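Local coordinates for protein DNA polymerase (Bacillus phage phi29, PDB 2PYJ) that replicates the viral genome from a protein primer, extending DNA by strand displacement with high processivity and fidelity and proofreading it with a 3'-5' exonuclease, at residues G229-N234 / C455-I460; M246-N251 / W483-T488; N330-L335 / W436-T441. The protein carries 2 engineered substitutions. All coordinates share one frame; numbering follows the deposited sequence.

In the fold
From the N terminus, past the exonuclease region and at the end of the 192-229 DNA-binding region, residues 229-234 lead into the polymerization region and pair with 455-460, more than 200 residues later, where interaction 1 closes its loop. Strand 241-250, the next strand, meets 483-488 in interaction 2; the two loops cross, because their segments alternate along the chain. Interaction 3, between 330-335 and 436-441, falls within both loops and joins helix 330-339 to helix 427-447. Interactions 1 and 2 belong to one antiparallel sheet and meet at the metals, where Asp458 and Asp249 share both ions. Thr441 links interaction 3 to interaction 1 by a probable hydrogen bond from Thr441 OG1 to Thr457 O, 2.7 Å.

Interaction 1. Residues G229-N234 / C455-I460; sequences GFTWLN and CDTDSI. With MG (magnesium ion), chain S; MN (manganese (II) ion), chain R; DGT (2'-deoxyguanosine-5'-triphosphate), chain T; nucleotides of chain A.
Thr231 and Asp456 stand side by side as a non-hydrogen-bonded pair where strand 231-233 runs antiparallel to strand 452-456, which leads into the YCDTD motif, the metal-binding turn of this family B polymerase. Backbone bonds set the register: Trp232 and Cys455 form a hydrogen-bonded pair, with Trp232 N to Cys455 O at 2.8 Å and Cys455 N to Trp232 O at 2.9 Å. Past the strand, Thr457 N reaches Phe230 O at 2.7 Å, nearly straight at 171°, and a water joins Phe230 N to Thr457 O. Among side-chain bonds, Asp456 OD1 accepts from Thr231 OG1 (2.7 Å) and Thr457 OG1 (2.8 Å), which arrive from opposite faces of the carboxylate and limit its rotation; OD2 pairs with Lys498. Cys455, on the face it shares with Trp232, packs CB against Phe230 CD2 and puts SG at the edge of the Phe230 ring, a sulfur-aromatic contact. Thr457 packs CG2 near the sugar of the incoming nucleotide and OG1 near C2' of the dideoxy primer terminus. At the metals, Asp458 bridges the two ions, OD2 on magnesium at 2.2 Å and OD1 on manganese at 1.9 Å.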
loop_
_atom_site.group_PDB
_atom_site.type_symbol
_atom_site.label_atom_id
_atom_site.label_comp_id
_atom_site.label_asym_id
_atom_site.label_seq_id
_atom_site.Cartn_x
_atom_site.Cartn_y
_atom_site.Cartn_z
ATOM N N GLY G 229 0.552 12.622 -0.174
ATOM C CA GLY G 229 -0.615 13.164 -0.884
ATOM C C GLY G 229 -1.257 14.378 -0.239
ATOM O O GLY G 229 -1.246 14.532 0.999
ATOM N N PHE G 230 -1.831 15.229 -1.081
ATOM C CA PHE G 230 -2.636 16.373 -0.641
ATOM C C PHE G 230 -4.054 15.877 -0.377
ATOM O O PHE G 230 -4.806 15.581 -1.321
ATOM C CB PHE G 230 -2.643 17.487 -1.714
ATOM C CG PHE G 230 -3.478 18.700 -1.328
ATOM C CD1 PHE G 230 -3.045 19.570 -0.334
ATOM C CD2 PHE G 230 -4.704 18.945 -1.948
ATOM C CE1 PHE G 230 -3.820 20.688 0.033
ATOM C CE2 PHE G 230 -5.478 20.051 -1.594
ATOM C CZ PHE G 230 -5.033 20.921 -0.598
ATOM N N THR G 231 -4.396 15.770 0.907
ATOM C CA THR G 231 -5.693 15.284 1.368
ATOM C C THR G 231 -6.299 16.412 2.205
ATOM O O THR G 231 -5.813 16.704 3.273
ATOM C CB THR G 231 -5.548 14.000 2.236
ATOM O OG1 THR G 231 -4.852 12.985 1.494
ATOM C CG2 THR G 231 -6.915 13.481 2.665
ATOM N N TRP G 232 -7.363 17.044 1.702
ATOM C CA TRP G 232 -7.825 18.318 2.261
ATOM C C TRP G 232 -9.320 18.514 2.098
ATOM O O TRP G 232 -9.864 18.301 1.024
ATOM C CB TRP G 232 -7.058 19.466 1.586
ATOM C CG TRP G 232 -7.580 20.839 1.860
ATOM C CD1 TRP G 232 -7.345 21.605 2.958
ATOM C CD2 TRP G 232 -8.419 21.620 0.994
ATOM N NE1 TRP G 232 -8.001 22.810 2.843
ATOM C CE2 TRP G 232 -8.663 22.845 1.644
ATOM C CE3 TRP G 232 -9.004 21.388 -0.263
ATOM C CZ2 TRP G 232 -9.466 23.853 1.080
ATOM C CZ3 TRP G 232 -9.805 22.396 -0.825
ATOM C CH2 TRP G 232 -10.023 23.605 -0.150
ATOM N N LEU G 233 -9.968 18.927 3.184
ATOM C CA LEU G 233 -11.384 19.255 3.179
ATOM C C LEU G 233 -11.562 20.756 3.356
ATOM O O LEU G 233 -11.049 21.352 4.313
ATOM C CB LEU G 233 -12.122 18.513 4.306
ATOM C CG LEU G 233 -13.613 18.808 4.497
ATOM C CD1 LEU G 233 -14.427 18.496 3.253
ATOM C CD2 LEU G 233 -14.154 18.031 5.694
ATOM N N ASN G 234 -12.291 21.357 2.429
ATOM C CA ASN G 234 -12.641 22.759 2.516
ATOM C C ASN G 234 -13.528 23.011 3.748
ATOM O O ASN G 234 -14.591 22.404 3.880
ATOM C CB ASN G 234 -13.363 23.188 1.232
ATOM C CG ASN G 234 -13.472 24.691 1.088
ATOM O OD1 ASN G 234 -13.243 25.434 2.036
ATOM N ND2 ASN G 234 -13.834 25.149 -0.122
ATOM N N CYS G 455 -10.201 17.141 -1.633
ATOM C CA CYS G 455 -9.171 16.443 -2.415
ATOM C C CYS G 455 -8.568 15.296 -1.595
ATOM O O CYS G 455 -8.327 15.446 -0.396
ATOM C CB CYS G 455 -8.028 17.395 -2.771
ATOM S SG CYS G 455 -8.463 18.776 -3.829
ATOM N N ASP G 456 -8.316 14.160 -2.237
ATOM C CA ASP G 456 -7.394 13.175 -1.659
ATOM C C ASP G 456 -6.405 12.697 -2.708
ATOM O O ASP G 456 -6.689 11.782 -3.476
ATOM C CB ASP G 456 -8.120 11.986 -1.012
ATOM C CG ASP G 456 -7.171 11.119 -0.157
ATOM O OD1 ASP G 456 -5.921 11.287 -0.276
ATOM O OD2 ASP G 456 -7.669 10.286 0.629
ATOM N N THR G 457 -5.245 13.346 -2.719
ATOM C CA THR G 457 -4.076 12.937 -3.501
ATOM C C THR G 457 -4.184 13.288 -4.987
ATOM O O THR G 457 -3.315 13.973 -5.525
ATOM C CB THR G 457 -3.734 11.427 -3.302
ATOM O OG1 THR G 457 -3.594 11.155 -1.895
ATOM C CG2 THR G 457 -2.443 11.057 -4.019
ATOM N N ASP G 458 -5.238 12.805 -5.638
ATOM C CA ASP G 458 -5.393 12.948 -7.088
ATOM C C ASP G 458 -6.858 13.083 -7.493
ATOM O O ASP G 458 -7.229 12.752 -8.610
ATOM C CB ASP G 458 -4.732 11.748 -7.826
ATOM C CG ASP G 458 -5.559 10.475 -7.758
ATOM O OD1 ASP G 458 -5.525 9.637 -8.728
ATOM O OD2 ASP G 458 -6.255 10.301 -6.745
ATOM N N SER G 459 -7.690 13.568 -6.572
ATOM C CA SER G 459 -9.106 13.724 -6.846
ATOM C C SER G 459 -9.551 15.136 -6.516
ATOM O O SER G 459 -8.962 15.800 -5.658
ATOM C CB SER G 459 -9.931 12.712 -6.039
ATOM O OG SER G 459 -9.860 12.988 -4.657
ATOM N N ILE G 460 -10.573 15.592 -7.227
ATOM C CA ILE G 460 -11.304 16.796 -6.864
ATOM C C ILE G 460 -12.798 16.465 -6.700
ATOM O O ILE G 460 -13.422 15.858 -7.584
ATOM C CB ILE G 460 -11.083 17.983 -7.869
ATOM C CG1 ILE G 460 -11.403 17.583 -9.316
ATOM C CG2 ILE G 460 -9.648 18.510 -7.753
ATOM C CD1 ILE G 460 -11.222 18.727 -10.320
HETATM MG MG MG S . -7.551 8.581 -6.491
HETATM MN MN MN R . -6.279 8.068 -9.598
HETATM P PG DGT T . -6.428 5.057 -11.052
HETATM O O1G DGT T . -6.870 3.741 -10.461
HETATM O O2G DGT T . -6.540 5.054 -12.552
HETATM O O3G DGT T . -6.886 6.378 -10.378
HETATM O O3B DGT T . -4.832 5.001 -10.758
HETATM P PB DGT T . -4.039 5.868 -9.639
HETATM O O1B DGT T . -2.599 5.424 -9.707
HETATM O O2B DGT T . -4.479 7.335 -9.697
HETATM O O3A DGT T . -4.584 5.256 -8.237
HETATM P PA DGT T . -5.357 6.110 -7.111
HETATM O O1A DGT T . -6.001 5.045 -6.207
HETATM O O2A DGT T . -6.195 7.268 -7.737
HETATM O "O5'" DGT T . -4.144 6.657 -6.239
HETATM C "C5'" DGT T . -3.542 7.908 -6.497
HETATM C "C4'" DGT T . -2.061 7.818 -6.237
HETATM O "O4'" DGT T . -1.766 7.453 -4.862
HETATM C "C3'" DGT T . -1.312 6.808 -7.103
HETATM O "O3'" DGT T . -1.023 7.264 -8.438
HETATM C "C2'" DGT T . -0.054 6.646 -6.294
HETATM C "C1'" DGT T . -0.577 6.681 -4.852
HETATM N N9 DGT T . -0.880 5.275 -4.542
HETATM C C8 DGT T . -2.079 4.636 -4.594
HETATM N N7 DGT T . -1.907 3.323 -4.280
HETATM C C5 DGT T . -0.601 3.134 -4.035
HETATM C C6 DGT T . 0.260 2.002 -3.652
HETATM O O6 DGT T . -0.200 0.859 -3.469
HETATM N N1 DGT T . 1.568 2.219 -3.518
HETATM C C2 DGT T . 2.133 3.427 -3.709
HETATM N N2 DGT T . 3.463 3.538 -3.536
HETATM N N3 DGT T . 1.395 4.528 -4.062
HETATM C C4 DGT T . 0.059 4.415 -4.232
ATOM N N1 DOC A 10 -4.449 5.857 -1.408
ATOM C C2 DOC A 10 -3.082 5.609 -1.165
ATOM N N3 DOC A 10 -2.645 4.332 -1.028
ATOM C C4 DOC A 10 -3.493 3.287 -1.124
ATOM C C5 DOC A 10 -4.847 3.502 -1.371
ATOM C C6 DOC A 10 -5.310 4.817 -1.509
ATOM O O2 DOC A 10 -2.285 6.570 -1.066
ATOM N N4 DOC A 10 -3.013 2.039 -0.979
ATOM C "C1'" DOC A 10 -4.879 7.257 -1.547
ATOM C "C2'" DOC A 10 -4.539 7.747 -2.953
ATOM C "C3'" DOC A 10 -5.867 7.938 -3.638
ATOM C "C4'" DOC A 10 -6.843 8.103 -2.499
ATOM O "O4'" DOC A 10 -6.287 7.378 -1.377
ATOM C "C5'" DOC A 10 -8.221 7.558 -2.858
ATOM O "O5'" DOC A 10 -9.153 8.451 -2.278
ATOM P P DOC A 10 -10.394 7.938 -1.377
ATOM O OP1 DOC A 10 -11.293 9.134 -1.247
ATOM O OP2 DOC A 10 -10.945 6.698 -2.032
HETATM O O HOH W 1 -1.295 14.958 -3.892
HETATM O O HOH W 2 -8.481 9.819 -4.924
#

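Interaction 2. Residues M246-N251 / W483-T488. With MN (manganese (II) ion), chain R; MG (magnesium ion), chain S; DGT (2'-deoxyguanosine-5'-triphosphate), chain T.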
loop_
_atom_site.group_PDB
_atom_site.type_symbol
_atom_site.label_atom_id
_atom_site.label_comp_id
_atom_site.label_asym_id
_atom_site.label_seq_id
_atom_site.Cartn_x
_atom_site.Cartn_y
_atom_site.Cartn_z
ATOM N N MET G 246 -19.875 16.146 -7.976
ATOM C CA MET G 246 -19.140 15.156 -8.767
ATOM C C MET G 246 -17.707 14.991 -8.302
ATOM O O MET G 246 -17.157 15.842 -7.604
ATOM C CB MET G 246 -19.170 15.503 -10.275
ATOM C CG MET G 246 -19.372 16.974 -10.576
ATOM S SD MET G 246 -19.116 17.458 -12.297
ATOM C CE MET G 246 -19.951 16.154 -13.188
ATOM N N VAL G 247 -17.118 13.871 -8.699
ATOM C CA VAL G 247 -15.757 13.550 -8.374
ATOM C C VAL G 247 -15.015 13.215 -9.657
ATOM O O VAL G 247 -15.514 12.458 -10.499
ATOM C CB VAL G 247 -15.651 12.344 -7.404
ATOM C CG1 VAL G 247 -14.203 12.145 -6.954
ATOM C CG2 VAL G 247 -16.590 12.525 -6.187
ATOM N N PHE G 248 -13.824 13.791 -9.786
ATOM C CA PHE G 248 -12.893 13.479 -10.860
ATOM C C PHE G 248 -11.624 12.947 -10.229
ATOM O O PHE G 248 -11.202 13.451 -9.208
ATOM C CB PHE G 248 -12.577 14.728 -11.691
ATOM C CG PHE G 248 -13.743 15.223 -12.510
ATOM C CD1 PHE G 248 -14.626 16.164 -11.988
ATOM C CD2 PHE G 248 -13.965 14.736 -13.787
ATOM C CE1 PHE G 248 -15.705 16.624 -12.740
ATOM C CE2 PHE G 248 -15.051 15.180 -14.545
ATOM C CZ PHE G 248 -15.923 16.124 -14.016
ATOM N N ASP G 249 -11.024 11.932 -10.847
ATOM C CA ASP G 249 -9.843 11.248 -10.283
ATOM C C ASP G 249 -8.841 11.004 -11.393
ATOM O O ASP G 249 -9.191 10.421 -12.415
ATOM C CB ASP G 249 -10.269 9.901 -9.658
ATOM C CG ASP G 249 -9.140 9.213 -8.856
ATOM O OD1 ASP G 249 -9.280 9.197 -7.610
ATOM O OD2 ASP G 249 -8.131 8.681 -9.443
ATOM N N VAL G 250 -7.595 11.434 -11.198
ATOM C CA VAL G 250 -6.577 11.233 -12.229
ATOM C C VAL G 250 -6.300 9.730 -12.451
ATOM O O VAL G 250 -6.161 8.926 -11.475
ATOM C CB VAL G 250 -5.252 11.985 -11.939
ATOM C CG1 VAL G 250 -4.219 11.705 -13.060
ATOM C CG2 VAL G 250 -5.497 13.473 -11.837
ATOM N N ASN G 251 -6.265 9.360 -13.736
ATOM C CA ASN G 251 -5.825 8.034 -14.152
ATOM C C ASN G 251 -4.316 7.904 -13.932
ATOM O O ASN G 251 -3.533 8.585 -14.584
ATOM C CB ASN G 251 -6.190 7.777 -15.606
ATOM C CG ASN G 251 -7.683 7.920 -15.868
ATOM O OD1 ASN G 251 -8.512 7.538 -15.032
ATOM N ND2 ASN G 251 -8.032 8.483 -17.023
ATOM N N TRP G 483 -8.272 13.111 -16.322
ATOM C CA TRP G 483 -9.179 13.030 -15.170
ATOM C C TRP G 483 -10.359 12.151 -15.514
ATOM O O TRP G 483 -11.098 12.451 -16.440
ATOM C CB TRP G 483 -9.690 14.423 -14.764
ATOM C CG TRP G 483 -8.625 15.317 -14.260
ATOM C CD1 TRP G 483 -7.755 16.063 -15.015
ATOM C CD2 TRP G 483 -8.293 15.574 -12.896
ATOM N NE1 TRP G 483 -6.904 16.758 -14.202
ATOM C CE2 TRP G 483 -7.205 16.478 -12.896
ATOM C CE3 TRP G 483 -8.803 15.122 -11.666
ATOM C CZ2 TRP G 483 -6.621 16.951 -11.715
ATOM C CZ3 TRP G 483 -8.222 15.589 -10.493
ATOM C CH2 TRP G 483 -7.136 16.499 -10.526
ATOM N N ALA G 484 -10.542 11.062 -14.766
ATOM C CA ALA G 484 -11.719 10.219 -14.946
ATOM C C ALA G 484 -12.869 10.848 -14.204
ATOM O O ALA G 484 -12.716 11.249 -13.041
ATOM C CB ALA G 484 -11.468 8.799 -14.414
ATOM N N HIS G 485 -14.021 10.946 -14.860
ATOM C CA HIS G 485 -15.238 11.333 -14.173
ATOM C C HIS G 485 -15.626 10.124 -13.358
ATOM O O HIS G 485 -16.176 9.162 -13.884
ATOM C CB HIS G 485 -16.352 11.734 -15.157
ATOM C CG HIS G 485 -17.617 12.179 -14.485
ATOM N ND1 HIS G 485 -18.805 12.333 -15.164
ATOM C CD2 HIS G 485 -17.883 12.486 -13.192
ATOM C CE1 HIS G 485 -19.744 12.731 -14.326
ATOM N NE2 HIS G 485 -19.211 12.829 -13.121
ATOM N N GLU G 486 -15.285 10.158 -12.076
ATOM C CA GLU G 486 -15.451 8.996 -11.214
ATOM C C GLU G 486 -16.911 8.777 -10.856
ATOM O O GLU G 486 -17.405 7.639 -10.906
ATOM C CB GLU G 486 -14.610 9.139 -9.950
ATOM C CG GLU G 486 -14.802 8.009 -8.953
ATOM C CD GLU G 486 -14.128 8.281 -7.639
ATOM O OE1 GLU G 486 -12.882 8.304 -7.612
ATOM O OE2 GLU G 486 -14.848 8.471 -6.625
ATOM N N SER G 487 -17.600 9.856 -10.490
ATOM C CA SER G 487 -19.010 9.762 -10.117
ATOM C C SER G 487 -19.702 11.102 -10.088
ATOM O O SER G 487 -19.056 12.166 -10.060
ATOM C CB SER G 487 -19.153 9.122 -8.742
ATOM O OG SER G 487 -18.620 9.972 -7.738
ATOM N N THR G 488 -21.029 11.031 -10.108
ATOM C CA THR G 488 -21.886 12.155 -9.800
ATOM C C THR G 488 -22.794 11.718 -8.650
ATOM O O THR G 488 -23.347 10.617 -8.670
ATOM C CB THR G 488 -22.713 12.574 -11.018
ATOM O OG1 THR G 488 -21.828 12.895 -12.098
ATOM C CG2 THR G 488 -23.568 13.785 -10.702
HETATM MN MN MN R . -6.279 8.068 -9.598
HETATM MG MG MG S . -7.551 8.581 -6.491
HETATM P PG DGT T . -6.428 5.057 -11.052
HETATM O O1G DGT T . -6.870 3.741 -10.461
HETATM O O2G DGT T . -6.540 5.054 -12.552
HETATM O O3G DGT T . -6.886 6.378 -10.378
HETATM O O3B DGT T . -4.832 5.001 -10.758
HETATM P PB DGT T . -4.039 5.868 -9.639
HETATM O O1B DGT T . -2.599 5.424 -9.707
HETATM O O2B DGT T . -4.479 7.335 -9.697
HETATM O O3A DGT T . -4.584 5.256 -8.237
HETATM P PA DGT T . -5.357 6.110 -7.111
HETATM O O1A DGT T . -6.001 5.045 -6.207
HETATM O O2A DGT T . -6.195 7.268 -7.737
HETATM O "O5'" DGT T . -4.144 6.657 -6.239
HETATM C "C5'" DGT T . -3.542 7.908 -6.497
HETATM C "C4'" DGT T . -2.061 7.818 -6.237
HETATM O "O4'" DGT T . -1.766 7.453 -4.862
HETATM C "C3'" DGT T . -1.312 6.808 -7.103
HETATM O "O3'" DGT T . -1.023 7.264 -8.438
HETATM C "C2'" DGT T . -0.054 6.646 -6.294
HETATM C "C1'" DGT T . -0.577 6.681 -4.852
HETATM N N9 DGT T . -0.880 5.275 -4.542
HETATM C C8 DGT T . -2.079 4.636 -4.594
HETATM N N7 DGT T . -1.907 3.323 -4.280
HETATM C C5 DGT T . -0.601 3.134 -4.035
HETATM C C6 DGT T . 0.260 2.002 -3.652
HETATM O O6 DGT T . -0.200 0.859 -3.469
HETATM N N1 DGT T . 1.568 2.219 -3.518
HETATM C C2 DGT T . 2.133 3.427 -3.709
HETATM N N2 DGT T . 3.463 3.538 -3.536
HETATM N N3 DGT T . 1.395 4.528 -4.062
HETATM C C4 DGT T . 0.059 4.415 -4.232
HETATM O O HOH W 3 -11.280 9.217 -5.854
HETATM O O HOH W 2 -8.481 9.819 -4.924
#
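Val250 lays CG2 squarely over the six-membered ring of Trp483, 3.4 Å from the ring centroid and 2° off the normal, a CH-pi contact. Phe248 CB meets the same indole at CE3, and the Phe248 ring lies near-parallel to that of His485, planes at 26°, but offset, with centroids 5.0 Å apart, so little of one ring covers the other. Beyond it, the bent Met246 chain brings CE to 3.4 Å from His485 NE2. These residues share one face of the antiparallel pair formed by strands 241-250 and 483-489. A classic beta bulge interrupts the pairing: Glu486 and Ser487 both face Val247, whose O takes Glu486 N at 2.8 Å and, weakly, Ser487 N. The bulge leaves Glu486 beside Val247, its extended chain running alongside, and a water lies between Glu486 OE1 and Asp249 OD1. At the end of the strand lies the metal site: Asp249 OD1 binds magnesium at 2.1 Å, while Asp249 OD2 and Val250 O bind manganese. The two backbone bonds between Asp249 and Ala484 probably help hold these ligands in place. Asp249 OD2 and Asp458 OD1 both bind manganese, which probably lets these like charges and the triphosphate gather at one point.

Interaction 3. Residues N330-L335 / W436-T441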
loop_
_atom_site.group_PDB
_atom_site.type_symbol
_atom_site.label_atom_id
_atom_site.label_comp_id
_atom_site.label_asym_id
_atom_site.label_seq_id
_atom_site.Cartn_x
_atom_site.Cartn_y
_atom_site.Cartn_z
ATOM N N ASN G 330 11.783 22.574 -5.033
ATOM C CA ASN G 330 11.427 23.818 -5.745
ATOM C C ASN G 330 9.968 23.854 -6.181
ATOM O O ASN G 330 9.365 24.917 -6.218
ATOM C CB ASN G 330 12.344 24.111 -6.950
ATOM C CG ASN G 330 12.315 23.032 -7.995
ATOM O OD1 ASN G 330 13.044 22.059 -7.902
ATOM N ND2 ASN G 330 11.500 23.220 -9.026
ATOM N N VAL G 331 9.401 22.688 -6.492
ATOM C CA VAL G 331 7.986 22.607 -6.860
ATOM C C VAL G 331 7.120 23.065 -5.685
ATOM O O VAL G 331 6.252 23.924 -5.842
ATOM C CB VAL G 331 7.591 21.184 -7.373
ATOM C CG1 VAL G 331 6.106 21.116 -7.717
ATOM C CG2 VAL G 331 8.433 20.814 -8.597
ATOM N N ASP G 332 7.384 22.515 -4.501
ATOM C CA ASP G 332 6.639 22.888 -3.291
ATOM C C ASP G 332 6.830 24.342 -2.896
ATOM O O ASP G 332 5.867 25.016 -2.521
ATOM C CB ASP G 332 7.030 21.978 -2.111
ATOM C CG ASP G 332 6.608 20.553 -2.331
ATOM O OD1 ASP G 332 5.400 20.337 -2.536
ATOM O OD2 ASP G 332 7.477 19.645 -2.313
ATOM N N LEU G 333 8.073 24.822 -2.965
ATOM C CA LEU G 333 8.378 26.185 -2.544
ATOM C C LEU G 333 7.683 27.212 -3.433
ATOM O O LEU G 333 7.189 28.228 -2.940
ATOM C CB LEU G 333 9.894 26.436 -2.516
ATOM C CG LEU G 333 10.355 27.852 -2.106
ATOM C CD1 LEU G 333 9.695 28.340 -0.813
ATOM C CD2 LEU G 333 11.863 27.909 -1.977
ATOM N N GLU G 334 7.648 26.948 -4.737
ATOM C CA GLU G 334 6.972 27.851 -5.669
ATOM C C GLU G 334 5.469 27.837 -5.451
ATOM O O GLU G 334 4.830 28.882 -5.481
ATOM C CB GLU G 334 7.328 27.524 -7.126
ATOM C CG GLU G 334 8.767 27.940 -7.519
ATOM C CD GLU G 334 9.105 29.397 -7.147
ATOM O OE1 GLU G 334 8.257 30.298 -7.374
ATOM O OE2 GLU G 334 10.222 29.636 -6.625
ATOM N N LEU G 335 4.911 26.656 -5.199
ATOM C CA LEU G 335 3.492 26.549 -4.853
ATOM C C LEU G 335 3.195 27.319 -3.534
ATOM O O LEU G 335 2.174 28.007 -3.407
ATOM C CB LEU G 335 3.083 25.074 -4.759
ATOM C CG LEU G 335 1.602 24.688 -4.813
ATOM C CD1 LEU G 335 0.890 25.211 -6.062
ATOM C CD2 LEU G 335 1.491 23.159 -4.725
ATOM N N TRP G 436 5.242 16.999 -7.654
ATOM C CA TRP G 436 4.550 17.267 -8.928
ATOM C C TRP G 436 3.090 16.790 -8.900
ATOM O O TRP G 436 2.227 17.399 -9.506
ATOM C CB TRP G 436 5.283 16.595 -10.102
ATOM C CG TRP G 436 6.437 17.398 -10.683
ATOM C CD1 TRP G 436 7.741 17.015 -10.755
ATOM C CD2 TRP G 436 6.371 18.713 -11.277
ATOM N NE1 TRP G 436 8.499 18.007 -11.358
ATOM C CE2 TRP G 436 7.682 19.054 -11.684
ATOM C CE3 TRP G 436 5.331 19.633 -11.501
ATOM C CZ2 TRP G 436 7.983 20.276 -12.307
ATOM C CZ3 TRP G 436 5.629 20.839 -12.111
ATOM C CH2 TRP G 436 6.947 21.152 -12.508
ATOM N N ALA G 437 2.844 15.680 -8.207
ATOM C CA ALA G 437 1.487 15.170 -8.002
ATOM C C ALA G 437 0.662 16.175 -7.183
ATOM O O ALA G 437 -0.489 16.487 -7.535
ATOM C CB ALA G 437 1.539 13.827 -7.294
ATOM N N ARG G 438 1.255 16.674 -6.095
ATOM C CA ARG G 438 0.622 17.711 -5.266
ATOM C C ARG G 438 0.339 18.953 -6.100
ATOM O O ARG G 438 -0.740 19.539 -6.015
ATOM C CB ARG G 438 1.514 18.089 -4.090
ATOM C CG ARG G 438 1.562 17.051 -2.983
ATOM C CD ARG G 438 2.167 17.633 -1.745
ATOM N NE ARG G 438 3.600 17.901 -1.869
ATOM C CZ ARG G 438 4.559 16.974 -1.776
ATOM N NH1 ARG G 438 4.254 15.696 -1.579
ATOM N NH2 ARG G 438 5.830 17.326 -1.888
ATOM N N TYR G 439 1.320 19.347 -6.907
ATOM C CA TYR G 439 1.171 20.488 -7.797
ATOM C C TYR G 439 -0.024 20.315 -8.739
ATOM O O TYR G 439 -0.865 21.211 -8.853
ATOM C CB TYR G 439 2.463 20.719 -8.604
ATOM C CG TYR G 439 2.297 21.744 -9.700
ATOM C CD1 TYR G 439 2.379 23.100 -9.424
ATOM C CD2 TYR G 439 2.031 21.352 -11.011
ATOM C CE1 TYR G 439 2.210 24.054 -10.436
ATOM C CE2 TYR G 439 1.853 22.308 -12.032
ATOM C CZ TYR G 439 1.950 23.645 -11.732
ATOM O OH TYR G 439 1.786 24.586 -12.728
ATOM N N THR G 440 -0.069 19.173 -9.421
ATOM C CA THR G 440 -1.144 18.835 -10.363
ATOM C C THR G 440 -2.524 18.949 -9.704
ATOM O O THR G 440 -3.397 19.635 -10.199
ATOM C CB THR G 440 -0.958 17.391 -10.937
ATOM O OG1 THR G 440 0.323 17.283 -11.561
ATOM C CG2 THR G 440 -2.029 17.057 -11.970
ATOM N N THR G 441 -2.698 18.274 -8.573
ATOM C CA THR G 441 -3.988 18.240 -7.893
ATOM C C THR G 441 -4.385 19.609 -7.315
ATOM O O THR G 441 -5.538 20.041 -7.467
ATOM C CB THR G 441 -3.996 17.156 -6.790
ATOM O OG1 THR G 441 -3.716 15.887 -7.393
ATOM C CG2 THR G 441 -5.376 17.102 -6.072
#
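Val331 meets Trp436 at about a right angle where helix 330-339 packs on helix 427-447 of the polymerization region, the short segments running at 32° with axes 9.5 Å apart. Val331 CG2 sits over one face of the indole, displaced toward the rim, 3.6 Å from Trp436 CE2, in a CH-pi contact with the six-membered ring. Val331 CG1, anti to the backbone N (chi1 179°), turns to Tyr439 CB, 3.8 Å away, so the two methyls divide between the indole and Tyr439, CG1 also lying near Trp436 CE3. One turn on, Leu335 CD1 comes obliquely to the Tyr439 ring at CD1, 4.2 Å. Trp436 NE1 bonds to Leu262 O, which helps fix the indole's rotation.

Beside this apolar patch, Asp332 and Arg438 form a salt bridge with carboxylate and guanidinium planes only 18° apart. The arginine, bent at chi3, presents its NE and NH2 edge to the acid. Ser329 OG bonds Asp332 OD2 and steadies the acid, while Arg438 NH1 goes to Gly228 O; Arg438 is probably involved in binding template-primer structures. Both acid oxygens are engaged on their syn sides: Arg438 NE to Asp332 OD1 at 3.1 Å and Arg438 NH2 to Asp332 OD2 at 2.9 Å.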